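Local coordinates for Glyoxalase/bleomycin resistance protein/dioxygenase (Catenulispora acidiphila, PDB 4G6X), which probably acts as a dioxygenase of the vicinal oxygen chelate (glyoxalase/bleomycin resistance) superfamily, at residues Ala38-Phe43 against Asp140-Leu145; Arg62-Val67 against Leu77-Ser82. All coordinates share one frame; numbering follows the deposited sequence.

Contacts 1 and 2 adjoin each other within one chain, their centres about 11 Å apart. Helix 37-46 links them: its segment 38-43 meets the 140-145 turn of the second four-stranded sheet in contact 1, while the E41 side chain and the A40 carbonyl face the hairpin of contact 2, which lies in the first sheet. E41 OE1 and R62 NH1 form a salt bridge of 2.6 Å, and E41 CB packs on L64 CD2. Along the chain both strands of contact 2 fall between the two segments of contact 1. The helix of the N-terminal βαβββ unit thus ties its own sheet to the C-terminal unit, the paired-module architecture of the vicinal oxygen chelate fold.

Contact 1: residues Ala38-Phe43 against Asp140-Leu145; sequences AKAESF and DTCGNL
A helix-to-turn contact, mostly buried, joins F43, A40 and K39 of helix 37-46 to D140, T141 and C142 in the turn between strands 134-139 and 145-150. It brings the helix of the first βαβββ unit against the end of the second sheet's last hairpin. F43 makes the broadest contribution. With CG anti to the backbone N (chi1 -172°), its ring lies flat against the turn and presents one face to the D140 backbone: D140 O stands 3.4 Å above the ring plane, displaced toward the rim, and D140 CA makes a CH-pi contact 4.1 Å from the F43 centroid. L48, V121 and L138 pack round the same ring. One helical turn earlier, C142 SG lies against A40 CA and CB, 3.8 Å from the latter.

K39 lies over the more open side. Its chain is extended until chi3 (52°), where it bends and carries NZ across T141 to the backbone carbonyl, donating to T141 O at 2.8 Å; the aliphatic CD passes 3.6 Å from T141 OG1. The same ammonium has D35 as a salt-bridge partner. Within the turn, the T141 hydroxyl donates back to D140 O at 2.6 Å, and D140 OD1 accepts from C142 N, an Asx turn, and also from N144 N, the two donors arriving from opposite faces of the carboxylate plane. D140 OD2 is hydrogen-bonded to Y44 OH, a second polar link between helix 37-46 and the turn.

Apolar packing of F43 and A40 on the D140 backbone and C142 SG thus seats the turn together with these two polar links, K39 to T141 O and Y44 to OD2, whereas OD1 of D140 fixes the turn's shape. Between the D35 carboxylate and T141 O, the K39 ammonium would probably stay protonated.

Contact 2: residues Arg62-Val67 against Leu77-Ser82; sequences RWLTVV and LLLEPS
L78 against W63 and V66 against L77 carry this contact, and L78 and V66 have the most surface buried. L78, its CG anti to the backbone N (chi1 178°), lifts CD1 over one face of the W63 indole, a CH-pi contact 3.6 Å from the centroid of the six-membered ring and only 9° off its normal. The same methyl meets T65 CG2 at 3.8 Å, and the W63 side chain crosses that of L78 at about a right angle. A glycerol molecule, probably from the crystallisation liquor, lies near the indole.

Strands 61-67 and 76-81 are the antiparallel hairpin at the middle of the first sheet, flanked by strands 51-58 and 29-34. V66 and L77 form a hydrogen-bonded pair, V66 N to L77 O at 2.8 Å and L77 N to V66 O at 2.9 Å; T65 and L78 are the adjacent non-hydrogen-bonded pair. L79 N then donates to L64 O at 2.9 Å.

On the other face V66 CG2 lies alongside L77 CD2, 3.8 Å away, both side chains pointing the same way, while V66 CG1 crosses to L79 CD1 at 4.0 Å. Y44 of helix 37-46 packs on L77 and L79, and I27 of the second subunit also reaches L77.

Contact 1: residues Ala38-Phe43 against Asp140-Leu145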
ATOM      1  N   ALA A  38     -16.474  -8.621   5.602  1.00 28.54           N
ATOM      2  CA  ALA A  38     -16.588  -9.769   6.499  1.00 28.99           C
ATOM      3  C   ALA A  38     -15.805 -10.959   5.983  1.00 29.00           C
ATOM      4  O   ALA A  38     -15.105 -11.659   6.729  1.00 27.87           O
ATOM      5  CB  ALA A  38     -18.045 -10.105   6.758  1.00 29.47           C
ATOM      6  N   LYS A  39     -15.934 -11.257   4.685  1.00 29.66           N
ATOM      7  CA  LYS A  39     -15.097 -12.292   4.093  1.00 29.20           C
ATOM      8  C   LYS A  39     -13.598 -11.987   4.263  1.00 30.26           C
ATOM      9  O   LYS A  39     -12.775 -12.873   4.622  1.00 28.16           O
ATOM     10  CB  LYS A  39     -15.422 -12.492   2.596  1.00 25.41           C
ATOM     11  CG  LYS A  39     -14.555 -13.515   1.891  1.00 25.04           C
ATOM     12  CD  LYS A  39     -15.041 -13.919   0.484  1.00 26.80           C
ATOM     13  CE  LYS A  39     -15.283 -12.653  -0.360  1.00 25.77           C
ATOM     14  NZ  LYS A  39     -15.629 -12.994  -1.773  1.00 26.42           N
ATOM     15  N   ALA A  40     -13.233 -10.727   4.025  1.00 27.04           N
ATOM     16  CA  ALA A  40     -11.835 -10.336   4.112  1.00 30.52           C
ATOM     17  C   ALA A  40     -11.308 -10.493   5.547  1.00 27.20           C
ATOM     18  O   ALA A  40     -10.173 -10.986   5.722  1.00 26.37           O
ATOM     19  CB  ALA A  40     -11.673  -8.892   3.658  1.00 30.47           C
ATOM     20  N   GLU A  41     -12.103 -10.064   6.518  1.00 29.32           N
ATOM     21  CA  GLU A  41     -11.677 -10.230   7.921  1.00 27.36           C
ATOM     22  C   GLU A  41     -11.369 -11.701   8.210  1.00 29.97           C
ATOM     23  O   GLU A  41     -10.315 -12.038   8.781  1.00 32.36           O
ATOM     24  CB  GLU A  41     -12.727  -9.737   8.894  1.00 29.79           C
ATOM     25  CG  GLU A  41     -12.187  -9.854  10.317  1.00 34.40           C
ATOM     26  CD  GLU A  41     -13.128  -9.366  11.389  1.00 45.46           C
ATOM     27  OE1 GLU A  41     -14.211  -8.863  11.076  1.00 43.14           O
ATOM     28  OE2 GLU A  41     -12.768  -9.527  12.575  1.00 48.58           O
ATOM     29  N   SER A  42     -12.312 -12.553   7.822  1.00 28.07           N
ATOM     30  CA  SER A  42     -12.191 -14.010   8.011  1.00 33.20           C
ATOM     31  C   SER A  42     -10.951 -14.576   7.332  1.00 32.03           C
ATOM     32  O   SER A  42     -10.277 -15.437   7.877  1.00 31.04           O
ATOM     33  CB  SER A  42     -13.430 -14.717   7.407  1.00 34.10           C
ATOM     34  OG  SER A  42     -13.254 -16.138   7.368  1.00 38.48           O
ATOM     35  N   PHE A  43     -10.696 -14.195   6.079  1.00 28.29           N
ATOM     36  CA  PHE A  43      -9.541 -14.682   5.344  1.00 27.60           C
ATOM     37  C   PHE A  43      -8.178 -14.172   5.837  1.00 27.45           C
ATOM     38  O   PHE A  43      -7.233 -14.931   6.042  1.00 30.70           O
ATOM     39  CB  PHE A  43      -9.657 -14.341   3.842  1.00 28.74           C
ATOM     40  CG  PHE A  43      -8.579 -14.984   3.030  1.00 26.83           C
ATOM     41  CD1 PHE A  43      -8.757 -16.284   2.545  1.00 28.24           C
ATOM     42  CD2 PHE A  43      -7.369 -14.328   2.740  1.00 26.59           C
ATOM     43  CE1 PHE A  43      -7.738 -16.889   1.818  1.00 30.58           C
ATOM     44  CE2 PHE A  43      -6.380 -14.944   2.006  1.00 26.87           C
ATOM     45  CZ  PHE A  43      -6.577 -16.211   1.520  1.00 29.26           C
ATOM     46  N   ASP A 140      -6.761 -14.126  -2.625  1.00 29.31           N
ATOM     47  CA  ASP A 140      -7.311 -13.741  -1.331  1.00 26.22           C
ATOM     48  C   ASP A 140      -8.794 -13.982  -1.114  1.00 24.05           C
ATOM     49  O   ASP A 140      -9.327 -13.665  -0.033  1.00 26.68           O
ATOM     50  CB  ASP A 140      -6.906 -12.302  -0.903  1.00 26.62           C
ATOM     51  CG  ASP A 140      -7.694 -11.238  -1.565  1.00 31.00           C
ATOM     52  OD1 ASP A 140      -8.457 -11.512  -2.512  1.00 26.71           O
ATOM     53  OD2 ASP A 140      -7.542 -10.051  -1.152  1.00 27.09           O
ATOM     54  N   THR A 141      -9.496 -14.525  -2.159  1.00 24.77           N
ATOM     55  CA  THR A 141     -10.944 -14.744  -2.196  1.00 24.19           C
ATOM     56  C   THR A 141     -11.782 -13.485  -2.374  1.00 25.60           C
ATOM     57  O   THR A 141     -12.981 -13.583  -2.489  1.00 26.81           O
ATOM     58  CB  THR A 141     -11.534 -15.602  -1.040  1.00 27.94           C
ATOM     59  OG1 THR A 141     -11.598 -14.886   0.203  1.00 29.96           O
ATOM     60  CG2 THR A 141     -10.696 -16.898  -0.835  1.00 29.73           C
ATOM     61  N   CYS A 142     -11.120 -12.331  -2.308  1.00 25.56           N
ATOM     62  CA  CYS A 142     -11.753 -11.018  -2.241  1.00 27.45           C
ATOM     63  C   CYS A 142     -11.566 -10.184  -3.527  1.00 28.04           C
ATOM     64  O   CYS A 142     -11.812  -8.972  -3.495  1.00 25.96           O
ATOM     65  CB  CYS A 142     -11.230 -10.197  -1.055  1.00 26.62           C
ATOM     66  SG  CYS A 142     -11.562 -11.018   0.530  1.00 30.56           S
ATOM     67  N   GLY A 143     -11.112 -10.806  -4.614  1.00 26.05           N
ATOM     68  CA  GLY A 143     -10.845 -10.157  -5.876  1.00 27.42           C
ATOM     69  C   GLY A 143      -9.398  -9.750  -6.152  1.00 24.97           C
ATOM     70  O   GLY A 143      -9.125  -9.086  -7.150  1.00 26.92           O
ATOM     71  N   ASN A 144      -8.458 -10.152  -5.285  1.00 25.49           N
ATOM     72  CA  ASN A 144      -7.034  -9.840  -5.432  1.00 26.38           C
ATOM     73  C   ASN A 144      -6.133 -11.078  -5.478  1.00 27.87           C
ATOM     74  O   ASN A 144      -6.455 -12.155  -4.883  1.00 30.04           O
ATOM     75  CB  ASN A 144      -6.530  -8.984  -4.290  1.00 27.73           C
ATOM     76  CG  ASN A 144      -7.373  -7.795  -4.002  1.00 27.77           C
ATOM     77  OD1 ASN A 144      -8.059  -7.727  -2.972  1.00 30.44           O
ATOM     78  ND2 ASN A 144      -7.347  -6.824  -4.894  1.00 24.79           N
ATOM     79  N   LEU A 145      -4.998 -10.912  -6.146  1.00 25.09           N
ATOM     80  CA  LEU A 145      -3.882 -11.826  -6.000  1.00 26.96           C
ATOM     81  C   LEU A 145      -2.931 -11.163  -5.015  1.00 31.45           C
ATOM     82  O   LEU A 145      -2.775  -9.934  -5.027  1.00 28.04           O
ATOM     83  CB  LEU A 145      -3.183 -12.034  -7.363  1.00 27.93           C
ATOM     84  CG  LEU A 145      -4.024 -12.725  -8.479  1.00 28.73           C
ATOM     85  CD1 LEU A 145      -3.315 -12.742  -9.803  1.00 31.65           C
ATOM     86  CD2 LEU A 145      -4.430 -14.153  -8.074  1.00 31.06           C
TER

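Contact 2: residues Arg62-Val67 against Leu77-Ser82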
ATOM      1  N   ARG A  62     -16.954  -0.344   7.360  1.00 42.43           N
ATOM      2  CA  ARG A  62     -16.052  -0.252   8.454  1.00 35.05           C
ATOM      3  C   ARG A  62     -14.729   0.261   8.038  1.00 32.39           C
ATOM      4  O   ARG A  62     -14.213  -0.078   6.968  1.00 31.59           O
ATOM      5  CB  ARG A  62     -15.784  -1.669   8.998  1.00 35.60           C
ATOM      6  CG  ARG A  62     -17.018  -2.349   9.472  1.00 39.29           C
ATOM      7  CD  ARG A  62     -16.980  -3.802   9.101  1.00 40.03           C
ATOM      8  NE  ARG A  62     -16.154  -4.534  10.028  1.00 35.07           N
ATOM      9  CZ  ARG A  62     -15.972  -5.849   9.965  1.00 37.19           C
ATOM     10  NH1 ARG A  62     -15.250  -6.462  10.897  1.00 38.73           N
ATOM     11  NH2 ARG A  62     -16.474  -6.556   8.954  1.00 36.61           N
ATOM     12  N   TRP A  63     -14.079   0.978   8.982  1.00 28.77           N
ATOM     13  CA  TRP A  63     -12.654   1.146   8.930  1.00 28.97           C
ATOM     14  C   TRP A  63     -12.088  -0.051   9.616  1.00 31.09           C
ATOM     15  O   TRP A  63     -12.233  -0.193  10.801  1.00 33.37           O
ATOM     16  CB  TRP A  63     -12.240   2.415   9.714  1.00 29.93           C
ATOM     17  CG  TRP A  63     -10.750   2.625   9.786  1.00 30.20           C
ATOM     18  CD1 TRP A  63      -9.866   2.232  10.796  1.00 31.76           C
ATOM     19  CD2 TRP A  63      -9.921   3.300   8.807  1.00 31.10           C
ATOM     20  NE1 TRP A  63      -8.593   2.610  10.487  1.00 32.00           N
ATOM     21  CE2 TRP A  63      -8.558   3.259   9.318  1.00 31.55           C
ATOM     22  CE3 TRP A  63     -10.181   3.977   7.621  1.00 35.09           C
ATOM     23  CZ2 TRP A  63      -7.499   3.827   8.619  1.00 33.83           C
ATOM     24  CZ3 TRP A  63      -9.103   4.544   6.921  1.00 38.80           C
ATOM     25  CH2 TRP A  63      -7.806   4.486   7.417  1.00 35.35           C
ATOM     26  N   LEU A  64     -11.471  -0.926   8.837  1.00 27.64           N
ATOM     27  CA  LEU A  64     -10.965  -2.211   9.318  1.00 28.10           C
ATOM     28  C   LEU A  64      -9.512  -2.364   8.934  1.00 27.60           C
ATOM     29  O   LEU A  64      -9.173  -2.477   7.715  1.00 29.01           O
ATOM     30  CB  LEU A  64     -11.810  -3.273   8.620  1.00 24.74           C
ATOM     31  CG  LEU A  64     -11.408  -4.707   8.938  1.00 29.41           C
ATOM     32  CD1 LEU A  64     -11.519  -4.998  10.438  1.00 31.74           C
ATOM     33  CD2 LEU A  64     -12.245  -5.677   8.064  1.00 31.72           C
ATOM     34  N   THR A  65      -8.624  -2.408   9.934  1.00 27.24           N
ATOM     35  CA  THR A  65      -7.243  -2.619   9.644  1.00 25.64           C
ATOM     36  C   THR A  65      -6.773  -3.861  10.380  1.00 26.79           C
ATOM     37  O   THR A  65      -7.293  -4.194  11.435  1.00 30.08           O
ATOM     38  CB  THR A  65      -6.361  -1.440  10.049  1.00 27.82           C
ATOM     39  OG1 THR A  65      -6.518  -1.241  11.459  1.00 28.47           O
ATOM     40  CG2 THR A  65      -6.796  -0.207   9.329  1.00 29.17           C
ATOM     41  N   VAL A  66      -5.757  -4.487   9.805  1.00 27.15           N
ATOM     42  CA  VAL A  66      -5.039  -5.600  10.447  1.00 29.32           C
ATOM     43  C   VAL A  66      -3.532  -5.356  10.514  1.00 28.90           C
ATOM     44  O   VAL A  66      -2.977  -4.505   9.829  1.00 29.69           O
ATOM     45  CB  VAL A  66      -5.342  -6.932   9.704  1.00 29.88           C
ATOM     46  CG1 VAL A  66      -6.845  -7.259   9.722  1.00 27.76           C
ATOM     47  CG2 VAL A  66      -4.770  -6.963   8.291  1.00 30.58           C
ATOM     48  N   VAL A  67      -2.837  -6.099  11.390  1.00 30.58           N
ATOM     49  CA  VAL A  67      -1.410  -5.950  11.556  1.00 30.35           C
ATOM     50  C   VAL A  67      -0.801  -7.344  11.647  1.00 31.36           C
ATOM     51  O   VAL A  67      -1.514  -8.321  11.951  1.00 31.21           O
ATOM     52  CB  VAL A  67      -1.050  -5.211  12.840  1.00 30.45           C
ATOM     53  CG1 VAL A  67      -1.378  -3.739  12.744  1.00 30.25           C
ATOM     54  CG2 VAL A  67      -1.753  -5.830  14.030  1.00 32.92           C
ATOM     55  N   LEU A  77      -2.641  -2.711   7.580  1.00 27.77           N
ATOM     56  CA  LEU A  77      -3.284  -2.987   6.294  1.00 26.48           C
ATOM     57  C   LEU A  77      -4.774  -2.730   6.434  1.00 25.13           C
ATOM     58  O   LEU A  77      -5.514  -3.395   7.193  1.00 25.44           O
ATOM     59  CB  LEU A  77      -3.031  -4.455   5.867  1.00 29.91           C
ATOM     60  CG  LEU A  77      -3.839  -5.064   4.707  1.00 28.67           C
ATOM     61  CD1 LEU A  77      -3.377  -4.386   3.425  1.00 31.19           C
ATOM     62  CD2 LEU A  77      -3.650  -6.586   4.681  1.00 27.66           C
ATOM     63  N   LEU A  78      -5.285  -1.825   5.573  1.00 27.05           N
ATOM     64  CA  LEU A  78      -6.680  -1.454   5.552  1.00 25.66           C
ATOM     65  C   LEU A  78      -7.373  -2.355   4.537  1.00 25.12           C
ATOM     66  O   LEU A  78      -6.862  -2.475   3.428  1.00 25.80           O
ATOM     67  CB  LEU A  78      -6.818   0.013   5.056  1.00 29.30           C
ATOM     68  CG  LEU A  78      -8.236   0.569   4.917  1.00 28.41           C
ATOM     69  CD1 LEU A  78      -8.880   0.755   6.280  1.00 29.30           C
ATOM     70  CD2 LEU A  78      -8.146   1.883   4.127  1.00 29.73           C
ATOM     71  N   LEU A  79      -8.434  -3.016   4.971  1.00 24.74           N
ATOM     72  CA  LEU A  79      -9.230  -3.909   4.139  1.00 24.49           C
ATOM     73  C   LEU A  79     -10.438  -3.115   3.710  1.00 27.97           C
ATOM     74  O   LEU A  79     -11.441  -3.057   4.411  1.00 30.58           O
ATOM     75  CB  LEU A  79      -9.570  -5.178   4.907  1.00 27.63           C
ATOM     76  CG  LEU A  79      -8.370  -5.960   5.436  1.00 28.05           C
ATOM     77  CD1 LEU A  79      -8.876  -7.129   6.273  1.00 30.37           C
ATOM     78  CD2 LEU A  79      -7.423  -6.387   4.331  1.00 28.72           C
ATOM     79  N   GLU A  80     -10.310  -2.389   2.600  1.00 27.03           N
ATOM     80  CA  GLU A  80     -11.356  -1.395   2.304  1.00 26.22           C
ATOM     81  C   GLU A  80     -12.320  -1.791   1.214  1.00 27.26           C
ATOM     82  O   GLU A  80     -11.955  -2.596   0.357  1.00 26.49           O
ATOM     83  CB  GLU A  80     -10.797  -0.008   2.063  1.00 39.08           C
ATOM     84  CG  GLU A  80     -10.084   0.156   0.813  1.00 37.04           C
ATOM     85  CD  GLU A  80      -9.561   1.598   0.573  1.00 35.29           C
ATOM     86  OE1 GLU A  80     -10.303   2.595   0.403  1.00 39.88           O
ATOM     87  OE2 GLU A  80      -8.338   1.678   0.501  1.00 34.60           O
ATOM     88  N   PRO A  81     -13.554  -1.272   1.290  1.00 29.28           N
ATOM     89  CA  PRO A  81     -14.574  -1.675   0.322  1.00 29.94           C
ATOM     90  C   PRO A  81     -14.210  -1.304  -1.102  1.00 28.60           C
ATOM     91  O   PRO A  81     -13.446  -0.357  -1.364  1.00 30.58           O
ATOM     92  CB  PRO A  81     -15.838  -0.921   0.770  1.00 35.62           C
ATOM     93  CG  PRO A  81     -15.591  -0.530   2.173  1.00 38.36           C
ATOM     94  CD  PRO A  81     -14.101  -0.361   2.314  1.00 35.07           C
ATOM     95  N   SER A  82     -14.785  -2.047  -2.039  1.00 28.71           N
ATOM     96  CA  SER A  82     -14.548  -1.857  -3.489  1.00 27.82           C
ATOM     97  C   SER A  82     -15.745  -1.220  -4.170  1.00 33.02           C
ATOM     98  O   SER A  82     -15.976  -1.508  -5.327  1.00 32.15           O
ATOM     99  CB  SER A  82     -14.244  -3.224  -4.151  1.00 26.93           C
ATOM    100  OG  SER A  82     -13.070  -3.824  -3.535  1.00 27.94           O
TER